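Local atomic coordinates of fimbrial subunit type 1 (Actinomyces oris, PDB entry 3UXF), a protein that forms the shaft of type 1 fimbriae as their major subunit, a cell-wall-anchored pilin of this Gram-positive oral bacterium. Residues G279-K282 and A283-R287. Sequence-based numbering, arbitrary orientation.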
loop_
_atom_site.group_PDB
_atom_site.type_symbol
_atom_site.label_atom_id
_atom_site.label_comp_id
_atom_site.label_asym_id
_atom_site.label_seq_id
_atom_site.Cartn_x
_atom_site.Cartn_y
_atom_site.Cartn_z
ATOM N N GLY A 279 -16.261 7.866 15.373
ATOM C CA GLY A 279 -14.935 7.577 14.842
ATOM C C GLY A 279 -14.430 8.647 13.897
ATOM O O GLY A 279 -13.257 9.023 13.911
ATOM N N ARG A 280 -15.327 9.204 13.080
ATOM C CA ARG A 280 -14.918 10.275 12.221
ATOM C C ARG A 280 -14.527 11.524 13.001
ATOM O O ARG A 280 -13.580 12.233 12.626
ATOM C CB ARG A 280 -16.030 10.612 11.229
ATOM C CG ARG A 280 -16.282 9.496 10.205
ATOM C CD ARG A 280 -17.293 9.993 9.110
ATOM N NE ARG A 280 -18.583 10.455 9.635
ATOM C CZ ARG A 280 -19.658 9.681 9.783
ATOM N NH1 ARG A 280 -19.609 8.397 9.457
ATOM N NH2 ARG A 280 -20.796 10.186 10.257
ATOM N N ARG A 281 -15.238 11.746 14.096
ATOM C CA ARG A 281 -14.941 12.895 14.944
ATOM C C ARG A 281 -13.555 12.712 15.562
ATOM O O ARG A 281 -12.716 13.612 15.513
ATOM C CB ARG A 281 -16.009 13.075 16.025
ATOM C CG ARG A 281 -15.770 14.413 16.807
ATOM C CD ARG A 281 -16.347 14.378 18.229
ATOM N NE ARG A 281 -15.719 13.313 19.018
ATOM C CZ ARG A 281 -14.500 13.381 19.533
ATOM N NH1 ARG A 281 -13.758 14.465 19.375
ATOM N NH2 ARG A 281 -14.013 12.333 20.215
ATOM N N LYS A 282 -13.270 11.505 16.068
ATOM C CA LYS A 282 -11.953 11.278 16.622
ATOM C C LYS A 282 -10.875 11.479 15.573
ATOM O O LYS A 282 -9.841 12.078 15.848
ATOM C CB LYS A 282 -11.848 9.856 17.197
ATOM C CG LYS A 282 -12.596 9.584 18.475
ATOM C CD LYS A 282 -12.199 8.189 18.940
ATOM C CE LYS A 282 -12.697 7.807 20.329
ATOM N NZ LYS A 282 -14.172 7.612 20.487
ATOM N N ALA A 283 -11.077 10.936 14.363
ATOM C CA ALA A 283 -10.100 11.135 13.325
ATOM C C ALA A 283 -9.909 12.609 12.928
ATOM O O ALA A 283 -8.789 13.031 12.668
ATOM C CB ALA A 283 -10.428 10.270 12.096
ATOM N N SER A 284 -11.011 13.343 12.780
ATOM C CA SER A 284 -10.943 14.742 12.385
ATOM C C SER A 284 -10.071 15.513 13.386
ATOM O O SER A 284 -9.179 16.268 13.009
ATOM C CB SER A 284 -12.351 15.334 12.362
ATOM O OG SER A 284 -13.170 14.676 11.404
ATOM N N GLU A 285 -10.334 15.269 14.647
ATOM C CA GLU A 285 -9.628 15.959 15.737
ATOM C C GLU A 285 -8.166 15.577 15.822
ATOM O O GLU A 285 -7.282 16.420 15.969
ATOM C CB GLU A 285 -10.301 15.655 17.056
ATOM C CG GLU A 285 -9.639 16.381 18.265
ATOM C CD GLU A 285 -10.333 16.054 19.581
ATOM O OE1 GLU A 285 -10.772 14.887 19.791
ATOM O OE2 GLU A 285 -10.487 16.994 20.397
ATOM N N ALA A 286 -7.901 14.273 15.729
ATOM C CA ALA A 286 -6.535 13.778 15.841
ATOM C C ALA A 286 -5.653 14.362 14.759
ATOM O O ALA A 286 -4.506 14.737 15.013
ATOM C CB ALA A 286 -6.506 12.205 15.805
ATOM N N ARG A 287 -6.167 14.429 13.532
ATOM C CA ARG A 287 -5.375 14.925 12.435
ATOM C C ARG A 287 -5.172 16.445 12.580
ATOM O O ARG A 287 -4.090 16.938 12.286
ATOM C CB ARG A 287 -6.084 14.643 11.106
ATOM C CG ARG A 287 -5.394 15.233 9.877
ATOM C CD ARG A 287 -3.927 14.854 9.748
ATOM N NE ARG A 287 -3.322 15.584 8.630
ATOM C CZ ARG A 287 -2.832 16.816 8.751
ATOM N NH1 ARG A 287 -2.856 17.410 9.943
ATOM N NH2 ARG A 287 -2.307 17.459 7.706
HETATM O O HOH W 1 -11.344 12.798 21.204
HETATM O O HOH W 2 -9.160 12.446 18.568
#
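Arg281 and Glu285, one helical turn apart on helix 277-288, run side by side in the same direction and close an i to i+4 salt bridge, with Arg281 NH1 3.0 Å from Glu285 OE1. The two flat groups stand almost perpendicular, 86° between their planes: the oxygen lies near the plane of the guanidinium, at its edge, whereas the nitrogen comes down on OE1 from above the carboxylate plane. Both side chains leave the helix with CG anti to the backbone N, but Glu285 then stays extended while Arg281 bends at chi3 (61°), which turns its guanidinium along the helix toward the carboxylate. Water 1 bridges the pair a second time, donating to Glu285 OE1 at 2.6 Å and accepting from Arg281 NH2, and water 2 ties OE1 to the carbonyl of Lys282. Arg281 is held further by Glu278 at NE and by the hydroxyl of Tyr214 at NH1.

Ser284 folds back on the preceding turn. Its OG, beside its own backbone N (chi1 -62°), donates to Arg280 O at 2.8 Å from one face of the carbonyl plane, and Ser284 N reaches the same oxygen from the other face.

The helix connects strands 269-275 and 295-302, which belong to different sheets. Lys282 NZ pairs with Glu278 within the helix and with Asp257 before strand 258-264; Ser284 OG bonds to Ile220 N, before strand 224-229.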